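Local coordinates for neurotoxin (Clostridium botulinum, PDB 2QN0), which acts as a zinc-dependent protease, the light chain of type C botulinum neurotoxin, and probably cleaves SNARE proteins of nerve terminals, at residues Lys88-Ile91 and Lys92-Arg96; Phe219-Pro223 and Ile224-Met228. All coordinates share one frame; numbering follows the deposited sequence.

Contact 1 of 2, residues Lys88-Ile91 and Lys92-Arg96; sequences KEII and KLFKR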
ATOM      1  N   LYS A  88      -4.155   5.596 -15.276  1.00 15.74           N
ATOM      2  CA  LYS A  88      -4.820   6.868 -15.041  1.00 17.28           C
ATOM      3  C   LYS A  88      -5.698   6.854 -13.792  1.00 16.53           C
ATOM      4  O   LYS A  88      -5.858   7.882 -13.132  1.00 17.23           O
ATOM      5  CB  LYS A  88      -5.627   7.266 -16.284  1.00 18.92           C
ATOM      6  CG  LYS A  88      -4.713   7.738 -17.415  1.00 19.38           C
ATOM      7  CD  LYS A  88      -5.406   7.822 -18.766  1.00 21.01           C
ATOM      8  CE  LYS A  88      -4.407   8.280 -19.829  1.00 23.08           C
ATOM      9  NZ  LYS A  88      -4.967   8.211 -21.209  1.00 25.89           N
ATOM     10  N   GLU A  89      -6.260   5.696 -13.462  1.00 17.74           N
ATOM     11  CA  GLU A  89      -7.091   5.592 -12.265  1.00 16.78           C
ATOM     12  C   GLU A  89      -6.210   5.783 -11.029  1.00 16.54           C
ATOM     13  O   GLU A  89      -6.562   6.521 -10.112  1.00 17.77           O
ATOM     14  CB  GLU A  89      -7.789   4.226 -12.209  1.00 17.36           C
ATOM     15  CG  GLU A  89      -8.835   4.023 -13.311  1.00 17.69           C
ATOM     16  CD  GLU A  89      -9.412   2.618 -13.342  1.00 20.62           C
ATOM     17  OE1 GLU A  89      -8.703   1.672 -12.940  1.00 21.14           O
ATOM     18  OE2 GLU A  89     -10.569   2.453 -13.792  1.00 19.90           O
ATOM     19  N   ILE A  90      -5.060   5.117 -11.012  1.00 16.10           N
ATOM     20  CA  ILE A  90      -4.145   5.233  -9.882  1.00 15.83           C
ATOM     21  C   ILE A  90      -3.690   6.683  -9.721  1.00 16.73           C
ATOM     22  O   ILE A  90      -3.660   7.218  -8.613  1.00 14.13           O
ATOM     23  CB  ILE A  90      -2.906   4.325 -10.071  1.00 15.95           C
ATOM     24  CG1 ILE A  90      -3.330   2.852 -10.070  1.00 16.30           C
ATOM     25  CG2 ILE A  90      -1.888   4.580  -8.951  1.00 16.97           C
ATOM     26  CD1 ILE A  90      -3.996   2.393  -8.771  1.00 18.89           C
ATOM     27  N   ILE A  91      -3.336   7.322 -10.832  1.00 15.49           N
ATOM     28  CA  ILE A  91      -2.894   8.711 -10.793  1.00 16.50           C
ATOM     29  C   ILE A  91      -3.985   9.615 -10.226  1.00 15.48           C
ATOM     30  O   ILE A  91      -3.725  10.453  -9.358  1.00 16.02           O
ATOM     31  CB  ILE A  91      -2.499   9.216 -12.213  1.00 17.17           C
ATOM     32  CG1 ILE A  91      -1.230   8.505 -12.679  1.00 19.74           C
ATOM     33  CG2 ILE A  91      -2.307  10.732 -12.203  1.00 17.86           C
ATOM     34  CD1 ILE A  91      -0.061   8.631 -11.719  1.00 24.35           C
ATOM     35  N   LYS A  92      -5.211   9.442 -10.708  1.00 15.06           N
ATOM     36  CA  LYS A  92      -6.310  10.272 -10.234  1.00 16.28           C
ATOM     37  C   LYS A  92      -6.529  10.077  -8.737  1.00 15.61           C
ATOM     38  O   LYS A  92      -6.783  11.036  -8.007  1.00 17.32           O
ATOM     39  CB  LYS A  92      -7.600   9.949 -10.996  1.00 16.20           C
ATOM     40  CG  LYS A  92      -8.758  10.880 -10.658  1.00 19.16           C
ATOM     41  CD  LYS A  92      -9.940  10.648 -11.588  1.00 19.22           C
ATOM     42  CE  LYS A  92     -11.044  11.666 -11.342  1.00 21.01           C
ATOM     43  NZ  LYS A  92     -12.158  11.495 -12.317  1.00 19.90           N
ATOM     44  N   LEU A  93      -6.421   8.836  -8.275  1.00 15.16           N
ATOM     45  CA  LEU A  93      -6.614   8.564  -6.856  1.00 15.40           C
ATOM     46  C   LEU A  93      -5.530   9.237  -6.015  1.00 14.76           C
ATOM     47  O   LEU A  93      -5.815   9.760  -4.939  1.00 16.99           O
ATOM     48  CB  LEU A  93      -6.644   7.052  -6.607  1.00 14.60           C
ATOM     49  CG  LEU A  93      -7.852   6.374  -7.264  1.00 15.68           C
ATOM     50  CD1 LEU A  93      -7.764   4.870  -7.076  1.00 18.86           C
ATOM     51  CD2 LEU A  93      -9.145   6.918  -6.655  1.00 17.64           C
ATOM     52  N   PHE A  94      -4.289   9.239  -6.498  1.00 14.99           N
ATOM     53  CA  PHE A  94      -3.230   9.895  -5.741  1.00 15.75           C
ATOM     54  C   PHE A  94      -3.499  11.391  -5.652  1.00 16.87           C
ATOM     55  O   PHE A  94      -3.220  12.015  -4.635  1.00 16.73           O
ATOM     56  CB  PHE A  94      -1.854   9.637  -6.360  1.00 15.97           C
ATOM     57  CG  PHE A  94      -1.133   8.461  -5.754  1.00 16.58           C
ATOM     58  CD1 PHE A  94      -1.440   7.162  -6.139  1.00 15.98           C
ATOM     59  CD2 PHE A  94      -0.174   8.657  -4.763  1.00 18.56           C
ATOM     60  CE1 PHE A  94      -0.808   6.071  -5.546  1.00 19.01           C
ATOM     61  CE2 PHE A  94       0.464   7.574  -4.161  1.00 18.34           C
ATOM     62  CZ  PHE A  94       0.146   6.276  -4.554  1.00 18.36           C
ATOM     63  N   LYS A  95      -4.048  11.971  -6.716  1.00 17.05           N
ATOM     64  CA  LYS A  95      -4.364  13.397  -6.692  1.00 17.27           C
ATOM     65  C   LYS A  95      -5.428  13.680  -5.628  1.00 16.60           C
ATOM     66  O   LYS A  95      -5.362  14.687  -4.920  1.00 17.30           O
ATOM     67  CB  LYS A  95      -4.865  13.857  -8.066  1.00 18.20           C
ATOM     68  CG  LYS A  95      -3.793  13.871  -9.152  1.00 19.78           C
ATOM     69  CD  LYS A  95      -4.404  14.314 -10.480  1.00 21.69           C
ATOM     70  CE  LYS A  95      -3.399  14.303 -11.614  1.00 24.40           C
ATOM     71  NZ  LYS A  95      -4.056  14.725 -12.891  1.00 22.98           N
ATOM     72  N   ARG A  96      -6.408  12.790  -5.511  1.00 16.83           N
ATOM     73  CA  ARG A  96      -7.462  12.976  -4.520  1.00 16.06           C
ATOM     74  C   ARG A  96      -6.885  12.795  -3.120  1.00 15.95           C
ATOM     75  O   ARG A  96      -7.212  13.543  -2.203  1.00 16.03           O
ATOM     76  CB  ARG A  96      -8.613  11.990  -4.764  1.00 16.10           C
ATOM     77  CG  ARG A  96      -9.769  12.117  -3.772  1.00 18.53           C
ATOM     78  CD  ARG A  96     -11.049  11.528  -4.355  1.00 18.85           C
ATOM     79  NE  ARG A  96     -12.025  11.141  -3.335  1.00 18.04           N
ATOM     80  CZ  ARG A  96     -12.588  11.970  -2.460  1.00 17.50           C
ATOM     81  NH1 ARG A  96     -12.280  13.261  -2.460  1.00 18.09           N
ATOM     82  NH2 ARG A  96     -13.469  11.502  -1.583  1.00 18.48           N
TER
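Ile90 and Phe94 lie side by side one turn apart in helix 80-97, an alpha-helix whose i to i+4 ladder runs unbroken through this stretch. Four backbone bonds of this ladder join the two segments: Lys92 N to Lys88 O, Leu93 N to Glu89 O, Phe94 N to Ile90 O and Lys95 N to Ile91 O, with N-H...O angles between 154° and 161°. Phe94 is worth following outward. Its CB sits 3.6 Å from Ile91 O, and CG comes next, about 4.0 Å from Ile90 O. From there the ring swings back along the helix: CD1 meets Ile90 O at 3.3 Å, the oxygen lying at the ring edge and in its plane, so the carbonyl that takes the Phe94 amide also faces an aromatic C-H. CD1 then touches Ile90 CG2 at 3.8 Å, and CE1 rests against the same methyl. That methyl is available because the chi1 of Ile90, -65°, sets CG2 anti to the backbone N and beside its carbonyl carbon, on the Phe94 side. Both side chains also touch Ile39, and Phe94 meets Leu227 of helix 223-238.

The lysines take another face. Lys92 runs out extended to a salt bridge with Asp390 and the carbonyls of Ile387 and Tyr393, while Lys95 reaches Asn7. On the way Lys95 passes obliquely over Ile91: its CG lies 3.4 Å from Ile91 O, and its CE is 3.8 Å from Ile91 CG2.

Contact 2 of 2, residues Phe219-Pro223 and Ile224-Met228; sequences FCMDP and ILILM
Asp222 turns its CG away from its backbone N (chi1 -176°) and beside its carbonyl carbon, which brings OD1 to the amide of Ile224. Ile224 answers with chi1 of 58°, which wedges CG1 between its backbone N and carbonyl carbon and lays it against the same carboxylate, CG1 to Asp222 OD1 being 3.2 Å. Asp222 is the N-cap of helix 223-238, and the capping bond is nearly straight: Ile224 N to Asp222 OD1 is 3.0 Å, at 169°. The amide arrives on the anti side of OD1, somewhat out of the carboxylate plane. OD1 also bonds to Tyr393 OH and OD2 forms a salt bridge with Arg96, so both oxygens of this buried acid are engaged and its rotation is fixed. A negative charge at the positive end of the helix dipole would be favoured.

Pro223 opens the first turn. Asp222 O accepts from Leu225 N at 2.9 Å, with the donor well above the carbonyl plane, and weakly from Ile226 N; the regular pattern is established by Leu227 N to Pro223 O at 3.1 Å.

Met221, in the loop before the cap, lays its thioether end on the same turn. A bend at chi3 brings Met221 CE to 3.9 Å from Ile226 CG1 and 4.0 Å from Leu225 CB; the Met221 and Leu225 side chains cross at about a right angle. The whole turn joins strand 219-220, paired with strand 201-202, to helix 223-238, with Leu225 against helix 360-366 and Pro223 and Ile224 against Leu93 of helix 80-97.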
ATOM      1  N   PHE A 219     -23.557   0.642   1.020  1.00 17.43           N
ATOM      2  CA  PHE A 219     -22.680   1.709   0.541  1.00 16.31           C
ATOM      3  C   PHE A 219     -21.430   1.056  -0.024  1.00 16.72           C
ATOM      4  O   PHE A 219     -21.134  -0.098   0.285  1.00 16.45           O
ATOM      5  CB  PHE A 219     -22.262   2.622   1.702  1.00 16.64           C
ATOM      6  CG  PHE A 219     -23.345   3.551   2.181  1.00 15.99           C
ATOM      7  CD1 PHE A 219     -23.524   4.795   1.584  1.00 16.63           C
ATOM      8  CD2 PHE A 219     -24.158   3.198   3.256  1.00 15.91           C
ATOM      9  CE1 PHE A 219     -24.497   5.678   2.054  1.00 17.32           C
ATOM     10  CE2 PHE A 219     -25.133   4.071   3.731  1.00 17.52           C
ATOM     11  CZ  PHE A 219     -25.302   5.316   3.131  1.00 17.19           C
ATOM     12  N   CYS A 220     -20.695   1.789  -0.853  1.00 16.56           N
ATOM     13  CA  CYS A 220     -19.458   1.261  -1.409  1.00 17.07           C
ATOM     14  C   CYS A 220     -18.302   1.952  -0.692  1.00 15.40           C
ATOM     15  O   CYS A 220     -18.486   2.998  -0.069  1.00 15.58           O
ATOM     16  CB  CYS A 220     -19.368   1.568  -2.907  1.00 17.90           C
ATOM     17  SG  CYS A 220     -19.205   3.341  -3.280  1.00 20.90           S
ATOM     18  N   MET A 221     -17.118   1.351  -0.744  1.00 16.20           N
ATOM     19  CA  MET A 221     -15.952   1.987  -0.149  1.00 15.09           C
ATOM     20  C   MET A 221     -15.427   2.952  -1.208  1.00 17.51           C
ATOM     21  O   MET A 221     -15.470   2.647  -2.401  1.00 18.08           O
ATOM     22  CB  MET A 221     -14.853   0.964   0.161  1.00 17.08           C
ATOM     23  CG  MET A 221     -14.943   0.327   1.537  1.00 18.20           C
ATOM     24  SD  MET A 221     -13.449  -0.623   1.873  1.00 20.35           S
ATOM     25  CE  MET A 221     -12.305   0.691   2.252  1.00 19.15           C
ATOM     26  N   ASP A 222     -14.954   4.116  -0.783  1.00 16.24           N
ATOM     27  CA  ASP A 222     -14.391   5.068  -1.728  1.00 17.32           C
ATOM     28  C   ASP A 222     -13.034   4.483  -2.122  1.00 17.07           C
ATOM     29  O   ASP A 222     -12.248   4.077  -1.259  1.00 16.63           O
ATOM     30  CB  ASP A 222     -14.193   6.433  -1.065  1.00 17.83           C
ATOM     31  CG  ASP A 222     -13.706   7.495  -2.045  1.00 17.59           C
ATOM     32  OD1 ASP A 222     -12.803   7.192  -2.849  1.00 18.36           O
ATOM     33  OD2 ASP A 222     -14.222   8.632  -2.005  1.00 19.73           O
ATOM     34  N   PRO A 223     -12.749   4.410  -3.430  1.00 18.25           N
ATOM     35  CA  PRO A 223     -11.478   3.868  -3.909  1.00 16.86           C
ATOM     36  C   PRO A 223     -10.234   4.429  -3.220  1.00 15.48           C
ATOM     37  O   PRO A 223      -9.242   3.710  -3.069  1.00 15.63           O
ATOM     38  CB  PRO A 223     -11.506   4.196  -5.399  1.00 17.14           C
ATOM     39  CG  PRO A 223     -12.949   4.050  -5.726  1.00 19.34           C
ATOM     40  CD  PRO A 223     -13.632   4.745  -4.564  1.00 18.22           C
ATOM     41  N   ILE A 224     -10.257   5.695  -2.800  1.00 14.69           N
ATOM     42  CA  ILE A 224      -9.056   6.218  -2.157  1.00 14.84           C
ATOM     43  C   ILE A 224      -8.777   5.544  -0.818  1.00 14.85           C
ATOM     44  O   ILE A 224      -7.621   5.430  -0.424  1.00 14.80           O
ATOM     45  CB  ILE A 224      -9.074   7.760  -1.934  1.00 16.31           C
ATOM     46  CG1 ILE A 224     -10.269   8.178  -1.080  1.00 16.49           C
ATOM     47  CG2 ILE A 224      -9.038   8.480  -3.281  1.00 17.56           C
ATOM     48  CD1 ILE A 224     -10.077   9.530  -0.414  1.00 14.83           C
ATOM     49  N   LEU A 225      -9.818   5.094  -0.121  1.00 14.85           N
ATOM     50  CA  LEU A 225      -9.601   4.434   1.168  1.00 15.38           C
ATOM     51  C   LEU A 225      -9.069   3.022   0.974  1.00 15.55           C
ATOM     52  O   LEU A 225      -8.299   2.521   1.794  1.00 14.45           O
ATOM     53  CB  LEU A 225     -10.885   4.411   2.004  1.00 16.12           C
ATOM     54  CG  LEU A 225     -11.331   5.767   2.574  1.00 17.86           C
ATOM     55  CD1 LEU A 225     -12.227   5.534   3.781  1.00 17.45           C
ATOM     56  CD2 LEU A 225     -10.131   6.594   2.995  1.00 19.55           C
ATOM     57  N   ILE A 226      -9.478   2.379  -0.114  1.00 13.85           N
ATOM     58  CA  ILE A 226      -8.996   1.039  -0.412  1.00 13.96           C
ATOM     59  C   ILE A 226      -7.488   1.152  -0.649  1.00 14.80           C
ATOM     60  O   ILE A 226      -6.700   0.342  -0.154  1.00 14.56           O
ATOM     61  CB  ILE A 226      -9.681   0.473  -1.678  1.00 15.85           C
ATOM     62  CG1 ILE A 226     -11.190   0.348  -1.437  1.00 16.95           C
ATOM     63  CG2 ILE A 226      -9.082  -0.881  -2.037  1.00 17.04           C
ATOM     64  CD1 ILE A 226     -11.976  -0.166  -2.642  1.00 19.53           C
ATOM     65  N   LEU A 227      -7.090   2.176  -1.400  1.00 12.89           N
ATOM     66  CA  LEU A 227      -5.680   2.396  -1.693  1.00 11.95           C
ATOM     67  C   LEU A 227      -4.909   2.901  -0.468  1.00 12.30           C
ATOM     68  O   LEU A 227      -3.832   2.387  -0.151  1.00 12.96           O
ATOM     69  CB  LEU A 227      -5.534   3.394  -2.853  1.00 14.10           C
ATOM     70  CG  LEU A 227      -4.121   3.847  -3.239  1.00 15.54           C
ATOM     71  CD1 LEU A 227      -3.250   2.641  -3.571  1.00 16.10           C
ATOM     72  CD2 LEU A 227      -4.205   4.796  -4.440  1.00 16.33           C
ATOM     73  N   MET A 228      -5.458   3.894   0.225  1.00 11.79           N
ATOM     74  CA  MET A 228      -4.786   4.439   1.404  1.00 13.04           C
ATOM     75  C   MET A 228      -4.589   3.366   2.468  1.00 12.26           C
ATOM     76  O   MET A 228      -3.602   3.390   3.200  1.00 12.60           O
ATOM     77  CB  MET A 228      -5.572   5.618   1.978  1.00 12.81           C
ATOM     78  CG  MET A 228      -5.462   6.881   1.121  1.00 14.57           C
ATOM     79  SD  MET A 228      -6.385   8.278   1.768  1.00 14.65           S
ATOM     80  CE  MET A 228      -5.183   8.998   2.885  1.00 14.45           C
TER

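Contact 1 and contact 2 have centres about 12 Å apart and meet directly, the C-terminal part of helix 80-97 packing on the first turns of helix 223-238. A salt bridge joins them, Arg96 NH2 to Asp222 OD2 at 3.0 Å, so contact 1 supplies a charge partner for the N-cap of contact 2. Beside it Ile224 CG2 touches both Leu93 CD2 and Arg96 CG at 3.7 Å, and Phe94 CE1 reaches Leu227 CD2 at 3.8 Å. The capped helix leads straight into the HExxH motif: His229 and His233 bind zinc together with Glu269, and the side chain of Ile226 is about 9 Å from the metal.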